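Local atomic coordinates of probable mannosyltransferase KTR4 (Saccharomyces cerevisiae, PDB entry 5A07), a protein that is a probable mannosyltransferase of the GT-A fold that binds GDP and a manganese ion. Residues L260-S265 / G404-W409. Sequence-based numbering, arbitrary orientation.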
loop_
_atom_site.group_PDB
_atom_site.type_symbol
_atom_site.label_atom_id
_atom_site.label_comp_id
_atom_site.label_asym_id
_atom_site.label_seq_id
_atom_site.Cartn_x
_atom_site.Cartn_y
_atom_site.Cartn_z
ATOM N N LEU B 260 -5.089 -5.298 0.513
ATOM C CA LEU B 260 -5.015 -5.729 1.864
ATOM C C LEU B 260 -4.781 -4.486 2.770
ATOM O O LEU B 260 -4.104 -3.551 2.364
ATOM C CB LEU B 260 -3.873 -6.778 2.070
ATOM C CG LEU B 260 -4.234 -8.135 1.450
ATOM C CD1 LEU B 260 -3.027 -9.039 1.209
ATOM C CD2 LEU B 260 -5.290 -8.836 2.313
ATOM N N ASN B 261 -5.302 -4.519 3.986
ATOM C CA ASN B 261 -5.386 -3.321 4.856
ATOM C C ASN B 261 -5.168 -3.825 6.271
ATOM O O ASN B 261 -5.959 -4.599 6.769
ATOM C CB ASN B 261 -6.811 -2.765 4.633
ATOM C CG ASN B 261 -7.022 -1.395 5.202
ATOM O OD1 ASN B 261 -6.763 -1.130 6.401
ATOM N ND2 ASN B 261 -7.552 -0.510 4.360
ATOM N N LEU B 262 -4.093 -3.398 6.914
ATOM C CA LEU B 262 -3.588 -3.991 8.119
ATOM C C LEU B 262 -3.252 -2.958 9.218
ATOM O O LEU B 262 -2.994 -1.800 8.960
ATOM C CB LEU B 262 -2.243 -4.743 7.851
ATOM C CG LEU B 262 -2.162 -5.827 6.764
ATOM C CD1 LEU B 262 -0.742 -6.425 6.700
ATOM C CD2 LEU B 262 -3.182 -6.896 7.040
ATOM N N TYR B 263 -3.150 -3.477 10.404
ATOM C CA TYR B 263 -2.551 -2.790 11.527
ATOM C C TYR B 263 -1.023 -2.953 11.390
ATOM O O TYR B 263 -0.540 -3.966 10.899
ATOM C CB TYR B 263 -3.018 -3.356 12.843
ATOM C CG TYR B 263 -4.428 -2.967 13.173
ATOM C CD1 TYR B 263 -5.514 -3.673 12.629
ATOM C CD2 TYR B 263 -4.696 -1.876 13.948
ATOM C CE1 TYR B 263 -6.840 -3.293 12.906
ATOM C CE2 TYR B 263 -6.038 -1.452 14.207
ATOM C CZ TYR B 263 -7.102 -2.188 13.688
ATOM O OH TYR B 263 -8.416 -1.773 13.905
ATOM N N ASP B 264 -0.300 -1.996 11.919
ATOM C CA ASP B 264 1.117 -2.082 11.961
ATOM C C ASP B 264 1.618 -2.358 13.388
ATOM O O ASP B 264 0.907 -2.267 14.351
ATOM C CB ASP B 264 1.728 -0.778 11.445
ATOM C CG ASP B 264 3.064 -1.005 10.650
ATOM O OD1 ASP B 264 3.754 -1.989 10.871
ATOM O OD2 ASP B 264 3.426 -0.189 9.829
ATOM N N SER B 265 2.907 -2.671 13.465
ATOM C CA SER B 265 3.614 -2.822 14.721
ATOM C C SER B 265 3.889 -1.446 15.297
ATOM O O SER B 265 4.669 -0.640 14.719
ATOM C CB SER B 265 4.924 -3.590 14.432
ATOM O OG SER B 265 5.725 -3.492 15.573
ATOM N N GLY B 404 -12.079 -15.929 1.206
ATOM C CA GLY B 404 -12.287 -15.291 2.458
ATOM C C GLY B 404 -11.305 -15.625 3.538
ATOM O O GLY B 404 -11.356 -15.072 4.626
ATOM N N LYS B 405 -10.366 -16.528 3.260
ATOM C CA LYS B 405 -9.384 -16.837 4.279
ATOM C C LYS B 405 -8.180 -15.878 4.259
ATOM O O LYS B 405 -7.248 -16.022 3.457
ATOM C CB LYS B 405 -8.930 -18.287 4.065
ATOM C CG LYS B 405 -8.093 -18.894 5.167
ATOM C CD LYS B 405 -8.945 -18.977 6.414
ATOM C CE LYS B 405 -8.242 -19.878 7.433
ATOM N NZ LYS B 405 -8.993 -19.851 8.710
ATOM N N PHE B 406 -8.214 -14.918 5.158
ATOM C CA PHE B 406 -7.280 -13.836 5.245
ATOM C C PHE B 406 -5.905 -14.374 5.637
ATOM O O PHE B 406 -4.907 -13.903 5.159
ATOM C CB PHE B 406 -7.808 -12.875 6.308
ATOM C CG PHE B 406 -6.891 -11.820 6.761
ATOM C CD1 PHE B 406 -6.513 -10.754 5.892
ATOM C CD2 PHE B 406 -6.451 -11.791 8.037
ATOM C CE1 PHE B 406 -5.707 -9.733 6.313
ATOM C CE2 PHE B 406 -5.626 -10.749 8.471
ATOM C CZ PHE B 406 -5.304 -9.689 7.621
ATOM N N THR B 407 -5.885 -15.342 6.541
ATOM C CA THR B 407 -4.643 -15.925 7.021
ATOM C C THR B 407 -4.909 -17.301 7.652
ATOM O O THR B 407 -5.985 -17.535 8.188
ATOM C CB THR B 407 -3.971 -15.008 8.057
ATOM O OG1 THR B 407 -2.710 -15.567 8.412
ATOM C CG2 THR B 407 -4.782 -14.849 9.315
ATOM N N PRO B 408 -3.948 -18.223 7.560
ATOM C CA PRO B 408 -4.164 -19.532 8.186
ATOM C C PRO B 408 -3.981 -19.516 9.708
ATOM O O PRO B 408 -4.376 -20.478 10.366
ATOM C CB PRO B 408 -3.122 -20.417 7.509
ATOM C CG PRO B 408 -2.004 -19.498 7.082
ATOM C CD PRO B 408 -2.655 -18.151 6.823
ATOM N N TRP B 409 -3.371 -18.465 10.227
ATOM C CA TRP B 409 -3.067 -18.315 11.628
ATOM C C TRP B 409 -4.067 -17.326 12.285
ATOM O O TRP B 409 -3.887 -16.104 12.243
ATOM C CB TRP B 409 -1.623 -17.824 11.822
ATOM C CG TRP B 409 -0.557 -18.544 10.970
ATOM C CD1 TRP B 409 0.362 -17.962 10.113
ATOM C CD2 TRP B 409 -0.313 -19.935 10.906
ATOM N NE1 TRP B 409 1.145 -18.936 9.540
ATOM C CE2 TRP B 409 0.761 -20.142 10.033
ATOM C CE3 TRP B 409 -0.871 -21.029 11.539
ATOM C CZ2 TRP B 409 1.241 -21.394 9.735
ATOM C CZ3 TRP B 409 -0.368 -22.306 11.243
ATOM C CH2 TRP B 409 0.678 -22.474 10.362
#
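A strand of the mixed sheet at the heart of this GT-A fold, 256-262, meets a C-terminal loop here through one aromatic ring. F406, in the loop segment 404-409, brings the CE1-CZ side of its ring up to L260 and L262 near the end of that strand. The two leucines are two residues apart in the strand, and both send a methyl group to the same CE1-CZ edge of the ring. CD2 of L262 comes closest, 3.6 Å from CZ of F406. It lies in the ring plane, so the methyl meets the edge of the ring and not a face. CD2 of L260 also sits at the edge, 4.1 Å from CE1 of F406. CE1 is thus shared, since L262 CD2 is 3.9 Å from it as well.

The backbones stay well apart, with the CA atoms of L260 and F406 separated by 9.1 Å. The ring bridges this distance because CG of F406 is anti to its backbone N (chi1 168°), which carries CZ and CE1 to the strand. In L262, CD2 is the branch that reaches the ring. The contact is small, 111 Å² in all, and wholly apolar. All three touching residues are buried.

The side chain of L262 is about 10 Å from the bound GDP and about 11 Å from the manganese ion. Y384, on strand 384-386, stacks its ring with F406 and also touches L262, while N386 of the same strand packs on L260. T407 OG1 bonds to P383 O, which ties the loop to the chain just before that strand. On the sheet side, L260 pairs by backbone hydrogen bonding with W318, just after strand 316-317, and L262 with H316 in it.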